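Long-range contact in PA0821 (Pseudomonas aeruginosa, PDB 7DRG), which is probably the immunity protein (antitoxin) that protects the bacterium from a VRR-NUC domain effector of its own type VI secretion system: residues 281-295 with 331-345. Numbering follows the deposited sequence.
Sequences DAEDSRPAPYVLLNH and LDVEDSEIPRWCDKL
V291 lays CG1 over one face of the W341 indole, 3.8 Å from the five-membered-ring centroid, a CH-pi contact for which a branched methyl is well shaped; R340 CZ lies over the opposite face, toward the rim. At the indole edge sit A288 CB, small enough to let the ring in beside the helix, and the D284–R286 salt bridge, whose guanidinium stands 85° to the ring. V333 CG1 sits over one face of that guanidinium, toward its rim. With CG anti to the backbone N (chi1 -170°), the H295 ring reaches over to I338, whose CD1 lies 3.7 Å from its centroid, while D335 OD1 lies at its edge, 3.1 Å from CE1.

Between the roughly antiparallel helices (142°), L292 is a knob among I338, W341, C342 and L345, its forked tip reaching both L345 CD2 and W341 CB. F259 of strand 259-264 touches L292 and L345 as well. L331 packs CB on the N294 amide and CD1 on Y290 CB; a water bridges N294 OD1 and L331 N.

N294 ND2 offers an amide N-H to D332 OD1 at 2.7 Å, and R301 forms a salt bridge with the same carboxylate. K344's long chain spans to the loop, where NZ forms a rather long salt bridge to D281 OD2 (3.3 Å); a water ties it to the carbonyls of D284 and R286. An apolar seam thus joins the helices, while an amide–carboxylate bond and a lysine–aspartate salt bridge probably tie down the flanking loops.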
loop_
_atom_site.group_PDB
_atom_site.type_symbol
_atom_site.label_atom_id
_atom_site.label_comp_id
_atom_site.label_asym_id
_atom_site.label_seq_id
_atom_site.Cartn_x
_atom_site.Cartn_y
_atom_site.Cartn_z
ATOM N N ASP B 281 -9.601 -13.170 -3.845
ATOM C CA ASP B 281 -10.860 -13.086 -3.120
ATOM C C ASP B 281 -10.572 -12.587 -1.708
ATOM O O ASP B 281 -9.452 -12.183 -1.383
ATOM C CB ASP B 281 -11.582 -14.443 -3.137
ATOM C CG ASP B 281 -10.714 -15.587 -2.624
ATOM O OD1 ASP B 281 -9.777 -15.339 -1.834
ATOM O OD2 ASP B 281 -10.972 -16.746 -3.017
ATOM N N ALA B 282 -11.599 -12.632 -0.856
ATOM C CA ALA B 282 -11.435 -12.182 0.522
ATOM C C ALA B 282 -10.407 -13.022 1.269
ATOM O O ALA B 282 -9.712 -12.510 2.155
ATOM C CB ALA B 282 -12.779 -12.218 1.247
ATOM N N GLU B 283 -10.278 -14.301 0.911
ATOM C CA GLU B 283 -9.368 -15.187 1.626
ATOM C C GLU B 283 -7.922 -14.994 1.185
ATOM O O GLU B 283 -7.013 -14.978 2.023
ATOM C CB GLU B 283 -9.799 -16.640 1.426
ATOM C CG GLU B 283 -11.217 -16.918 1.895
ATOM C CD GLU B 283 -12.013 -17.724 0.890
ATOM O OE1 GLU B 283 -11.394 -18.343 -0.001
ATOM O OE2 GLU B 283 -13.260 -17.734 0.989
ATOM N N ASP B 284 -7.691 -14.838 -0.118
ATOM C CA ASP B 284 -6.338 -14.756 -0.650
ATOM C C ASP B 284 -6.328 -13.788 -1.824
ATOM O O ASP B 284 -7.152 -13.911 -2.735
ATOM C CB ASP B 284 -5.846 -16.142 -1.085
ATOM C CG ASP B 284 -4.340 -16.220 -1.187
ATOM O OD1 ASP B 284 -3.746 -15.421 -1.942
ATOM O OD2 ASP B 284 -3.747 -17.075 -0.498
ATOM N N SER B 285 -5.399 -12.831 -1.801
ATOM C CA SER B 285 -5.332 -11.810 -2.841
ATOM C C SER B 285 -4.731 -12.309 -4.151
ATOM O O SER B 285 -4.740 -11.563 -5.136
ATOM C CB SER B 285 -4.516 -10.622 -2.345
ATOM O OG SER B 285 -3.180 -11.024 -2.114
ATOM N N ARG B 286 -4.198 -13.525 -4.189
ATOM C CA ARG B 286 -3.568 -14.055 -5.402
ATOM C C ARG B 286 -4.616 -14.690 -6.315
ATOM O O ARG B 286 -5.381 -15.552 -5.859
ATOM C CB ARG B 286 -2.504 -15.083 -5.039
ATOM C CG ARG B 286 -1.396 -14.517 -4.160
ATOM C CD ARG B 286 -0.545 -15.609 -3.488
ATOM N NE ARG B 286 -1.274 -16.304 -2.422
ATOM C CZ ARG B 286 -0.697 -17.119 -1.537
ATOM N NH1 ARG B 286 0.613 -17.333 -1.590
ATOM N NH2 ARG B 286 -1.423 -17.720 -0.593
ATOM N N PRO B 287 -4.669 -14.317 -7.598
ATOM C CA PRO B 287 -5.655 -14.927 -8.509
ATOM C C PRO B 287 -5.372 -16.409 -8.724
ATOM O O PRO B 287 -4.248 -16.792 -9.059
ATOM C CB PRO B 287 -5.479 -14.137 -9.813
ATOM C CG PRO B 287 -4.734 -12.892 -9.430
ATOM C CD PRO B 287 -3.872 -13.270 -8.263
ATOM N N ALA B 288 -6.404 -17.238 -8.547
ATOM C CA ALA B 288 -6.220 -18.680 -8.690
ATOM C C ALA B 288 -5.639 -19.096 -10.040
ATOM O O ALA B 288 -4.730 -19.946 -10.051
ATOM C CB ALA B 288 -7.549 -19.410 -8.428
ATOM N N PRO B 289 -6.089 -18.578 -11.190
ATOM C CA PRO B 289 -5.471 -19.039 -12.444
ATOM C C PRO B 289 -4.000 -18.662 -12.535
ATOM O O PRO B 289 -3.194 -19.443 -13.056
ATOM C CB PRO B 289 -6.323 -18.366 -13.534
ATOM C CG PRO B 289 -7.602 -17.988 -12.853
ATOM C CD PRO B 289 -7.214 -17.658 -11.445
ATOM N N TYR B 290 -3.614 -17.497 -12.011
ATOM C CA TYR B 290 -2.207 -17.109 -12.068
ATOM C C TYR B 290 -1.363 -17.955 -11.125
ATOM O O TYR B 290 -0.207 -18.262 -11.431
ATOM C CB TYR B 290 -2.027 -15.635 -11.715
ATOM C CG TYR B 290 -2.668 -14.596 -12.625
ATOM C CD1 TYR B 290 -3.654 -14.924 -13.551
ATOM C CD2 TYR B 290 -2.266 -13.260 -12.542
ATOM C CE1 TYR B 290 -4.235 -13.948 -14.360
ATOM C CE2 TYR B 290 -2.833 -12.289 -13.339
ATOM C CZ TYR B 290 -3.814 -12.634 -14.247
ATOM O OH TYR B 290 -4.370 -11.653 -15.045
ATOM N N VAL B 291 -1.907 -18.309 -9.954
ATOM C CA VAL B 291 -1.169 -19.158 -9.019
ATOM C C VAL B 291 -0.827 -20.491 -9.671
ATOM O O VAL B 291 0.299 -20.994 -9.561
ATOM C CB VAL B 291 -1.982 -19.362 -7.727
ATOM C CG1 VAL B 291 -1.423 -20.539 -6.909
ATOM C CG2 VAL B 291 -2.004 -18.094 -6.915
ATOM N N LEU B 292 -1.801 -21.087 -10.358
ATOM C CA LEU B 292 -1.566 -22.384 -10.976
ATOM C C LEU B 292 -0.560 -22.285 -12.121
ATOM O O LEU B 292 0.321 -23.142 -12.258
ATOM C CB LEU B 292 -2.890 -22.978 -11.452
ATOM C CG LEU B 292 -3.858 -23.376 -10.335
ATOM C CD1 LEU B 292 -5.195 -23.779 -10.929
ATOM C CD2 LEU B 292 -3.280 -24.502 -9.475
ATOM N N LEU B 293 -0.656 -21.237 -12.944
ATOM C CA LEU B 293 0.304 -21.101 -14.031
ATOM C C LEU B 293 1.694 -20.765 -13.506
ATOM O O LEU B 293 2.693 -21.295 -14.004
ATOM C CB LEU B 293 -0.167 -20.039 -15.020
ATOM C CG LEU B 293 0.764 -19.861 -16.220
ATOM C CD1 LEU B 293 0.897 -21.153 -17.023
ATOM C CD2 LEU B 293 0.252 -18.758 -17.099
ATOM N N ASN B 294 1.780 -19.877 -12.510
ATOM C CA ASN B 294 3.078 -19.546 -11.934
ATOM C C ASN B 294 3.744 -20.781 -11.343
ATOM O O ASN B 294 4.965 -20.942 -11.442
ATOM C CB ASN B 294 2.913 -18.450 -10.878
ATOM C CG ASN B 294 4.202 -18.137 -10.133
ATOM O OD1 ASN B 294 5.023 -17.339 -10.589
ATOM N ND2 ASN B 294 4.371 -18.749 -8.961
ATOM N N HIS B 295 2.954 -21.666 -10.727
ATOM C CA HIS B 295 3.511 -22.901 -10.184
ATOM C C HIS B 295 4.122 -23.762 -11.285
ATOM O O HIS B 295 5.210 -24.326 -11.114
ATOM C CB HIS B 295 2.424 -23.666 -9.430
ATOM C CG HIS B 295 2.943 -24.821 -8.631
ATOM N ND1 HIS B 295 3.605 -24.658 -7.434
ATOM C CD2 HIS B 295 2.900 -26.155 -8.861
ATOM C CE1 HIS B 295 3.946 -25.842 -6.959
ATOM N NE2 HIS B 295 3.528 -26.768 -7.805
ATOM N N LEU B 331 3.436 -14.831 -6.414
ATOM C CA LEU B 331 2.394 -15.816 -6.659
ATOM C C LEU B 331 2.745 -17.216 -6.158
ATOM O O LEU B 331 1.908 -18.123 -6.258
ATOM C CB LEU B 331 2.079 -15.864 -8.160
ATOM C CG LEU B 331 1.562 -14.572 -8.805
ATOM C CD1 LEU B 331 1.599 -14.663 -10.337
ATOM C CD2 LEU B 331 0.152 -14.297 -8.337
ATOM N N ASP B 332 3.953 -17.415 -5.629
ATOM C CA ASP B 332 4.402 -18.746 -5.230
ATOM C C ASP B 332 3.560 -19.305 -4.088
ATOM O O ASP B 332 3.180 -18.584 -3.161
ATOM C CB ASP B 332 5.869 -18.706 -4.796
ATOM C CG ASP B 332 6.828 -18.559 -5.958
ATOM O OD1 ASP B 332 6.380 -18.606 -7.123
ATOM O OD2 ASP B 332 8.041 -18.406 -5.698
ATOM N N VAL B 333 3.288 -20.611 -4.156
ATOM C CA VAL B 333 2.593 -21.355 -3.111
ATOM C C VAL B 333 3.340 -22.665 -2.879
ATOM O O VAL B 333 4.207 -23.058 -3.659
ATOM C CB VAL B 333 1.114 -21.629 -3.463
ATOM C CG1 VAL B 333 0.341 -20.329 -3.645
ATOM C CG2 VAL B 333 1.017 -22.493 -4.706
ATOM N N GLU B 334 2.992 -23.346 -1.786
ATOM C CA GLU B 334 3.569 -24.657 -1.504
ATOM C C GLU B 334 2.921 -25.725 -2.378
ATOM O O GLU B 334 1.728 -25.652 -2.687
ATOM C CB GLU B 334 3.393 -25.030 -0.028
ATOM C CG GLU B 334 4.031 -24.061 0.958
ATOM C CD GLU B 334 5.509 -23.846 0.700
ATOM O OE1 GLU B 334 6.192 -24.805 0.276
ATOM O OE2 GLU B 334 5.988 -22.711 0.915
ATOM N N ASP B 335 3.725 -26.723 -2.770
ATOM C CA ASP B 335 3.229 -27.829 -3.589
ATOM C C ASP B 335 1.980 -28.461 -2.991
ATOM O O ASP B 335 1.050 -28.831 -3.718
ATOM C CB ASP B 335 4.312 -28.899 -3.753
ATOM C CG ASP B 335 5.487 -28.428 -4.579
ATOM O OD1 ASP B 335 5.644 -27.201 -4.750
ATOM O OD2 ASP B 335 6.253 -29.289 -5.064
ATOM N N SER B 336 1.945 -28.600 -1.665
ATOM C CA SER B 336 0.840 -29.282 -1.005
ATOM C C SER B 336 -0.477 -28.528 -1.131
ATOM O O SER B 336 -1.540 -29.131 -0.953
ATOM C CB SER B 336 1.176 -29.504 0.470
ATOM O OG SER B 336 1.498 -28.281 1.106
ATOM N N GLU B 337 -0.440 -27.235 -1.450
ATOM C CA GLU B 337 -1.653 -26.431 -1.537
ATOM C C GLU B 337 -2.243 -26.393 -2.939
ATOM O O GLU B 337 -3.308 -25.798 -3.130
ATOM C CB GLU B 337 -1.380 -25.002 -1.054
ATOM C CG GLU B 337 -1.072 -24.912 0.437
ATOM C CD GLU B 337 -2.116 -25.617 1.292
ATOM O OE1 GLU B 337 -3.291 -25.189 1.279
ATOM O OE2 GLU B 337 -1.764 -26.610 1.965
ATOM N N ILE B 338 -1.589 -27.020 -3.915
ATOM C CA ILE B 338 -2.074 -26.955 -5.294
ATOM C C ILE B 338 -3.469 -27.556 -5.445
ATOM O O ILE B 338 -4.327 -26.912 -6.070
ATOM C CB ILE B 338 -1.040 -27.577 -6.246
ATOM C CG1 ILE B 338 0.193 -26.670 -6.335
ATOM C CG2 ILE B 338 -1.638 -27.809 -7.632
ATOM C CD1 ILE B 338 -0.107 -25.290 -6.896
ATOM N N PRO B 339 -3.775 -28.746 -4.901
ATOM C CA PRO B 339 -5.155 -29.249 -5.040
ATOM C C PRO B 339 -6.209 -28.284 -4.527
ATOM O O PRO B 339 -7.277 -28.167 -5.139
ATOM C CB PRO B 339 -5.126 -30.558 -4.236
ATOM C CG PRO B 339 -3.718 -31.031 -4.390
ATOM C CD PRO B 339 -2.902 -29.758 -4.277
ATOM N N ARG B 340 -5.932 -27.570 -3.432
ATOM C CA ARG B 340 -6.896 -26.590 -2.938
ATOM C C ARG B 340 -7.084 -25.457 -3.943
ATOM O O ARG B 340 -8.201 -24.957 -4.126
ATOM C CB ARG B 340 -6.460 -26.037 -1.582
ATOM C CG ARG B 340 -7.426 -24.997 -1.032
ATOM C CD ARG B 340 -7.048 -24.501 0.361
ATOM N NE ARG B 340 -5.788 -23.762 0.381
ATOM C CZ ARG B 340 -5.629 -22.528 -0.091
ATOM N NH1 ARG B 340 -6.649 -21.884 -0.641
ATOM N NH2 ARG B 340 -4.442 -21.941 -0.021
ATOM N N TRP B 341 -6.003 -25.048 -4.614
ATOM C CA TRP B 341 -6.118 -24.013 -5.639
ATOM C C TRP B 341 -6.865 -24.529 -6.866
ATOM O O TRP B 341 -7.613 -23.775 -7.502
ATOM C CB TRP B 341 -4.729 -23.489 -6.020
ATOM C CG TRP B 341 -4.161 -22.544 -4.997
ATOM C CD1 TRP B 341 -3.250 -22.835 -4.022
ATOM C CD2 TRP B 341 -4.483 -21.156 -4.845
ATOM N NE1 TRP B 341 -2.981 -21.710 -3.272
ATOM C CE2 TRP B 341 -3.725 -20.666 -3.761
ATOM C CE3 TRP B 341 -5.336 -20.279 -5.522
ATOM C CZ2 TRP B 341 -3.794 -19.344 -3.340
ATOM C CZ3 TRP B 341 -5.403 -18.963 -5.105
ATOM C CH2 TRP B 341 -4.637 -18.506 -4.021
ATOM N N CYS B 342 -6.679 -25.810 -7.211
ATOM C CA CYS B 342 -7.469 -26.423 -8.277
ATOM C C CYS B 342 -8.955 -26.410 -7.941
ATOM O O CYS B 342 -9.796 -26.196 -8.824
ATOM C CB CYS B 342 -7.014 -27.863 -8.519
ATOM S SG CYS B 342 -5.269 -28.055 -8.948
ATOM N N ASP B 343 -9.297 -26.678 -6.677
ATOM C CA ASP B 343 -10.700 -26.661 -6.272
ATOM C C ASP B 343 -11.268 -25.250 -6.320
ATOM O O ASP B 343 -12.418 -25.049 -6.731
ATOM C CB ASP B 343 -10.859 -27.240 -4.865
ATOM C CG ASP B 343 -10.674 -28.751 -4.814
ATOM O OD1 ASP B 343 -10.940 -29.433 -5.824
ATOM O OD2 ASP B 343 -10.276 -29.254 -3.740
ATOM N N LYS B 344 -10.475 -24.260 -5.904
ATOM C CA LYS B 344 -10.942 -22.879 -5.932
ATOM C C LYS B 344 -11.193 -22.419 -7.364
ATOM O O LYS B 344 -12.174 -21.715 -7.636
ATOM C CB LYS B 344 -9.925 -21.972 -5.235
ATOM C CG LYS B 344 -10.482 -20.613 -4.859
ATOM C CD LYS B 344 -9.988 -20.139 -3.496
ATOM C CE LYS B 344 -8.527 -19.733 -3.532
ATOM N NZ LYS B 344 -8.273 -18.553 -2.659
ATOM N N LEU B 345 -10.318 -22.820 -8.290
ATOM C CA LEU B 345 -10.515 -22.529 -9.705
ATOM C C LEU B 345 -11.887 -22.995 -10.184
ATOM O O LEU B 345 -12.659 -22.217 -10.752
ATOM C CB LEU B 345 -9.404 -23.199 -10.521
ATOM C CG LEU B 345 -9.321 -22.953 -12.029
ATOM C CD1 LEU B 345 -8.680 -21.605 -12.319
ATOM C CD2 LEU B 345 -8.555 -24.071 -12.729
HETATM O O HOH W 1 -7.573 -16.243 -4.389
HETATM O O HOH W 2 -4.636 -19.513 0.520
HETATM O O HOH W 3 2.235 -20.372 -7.801
HETATM O O HOH W 4 5.255 -15.153 -8.535
HETATM O O HOH W 5 4.177 -21.976 -6.587
#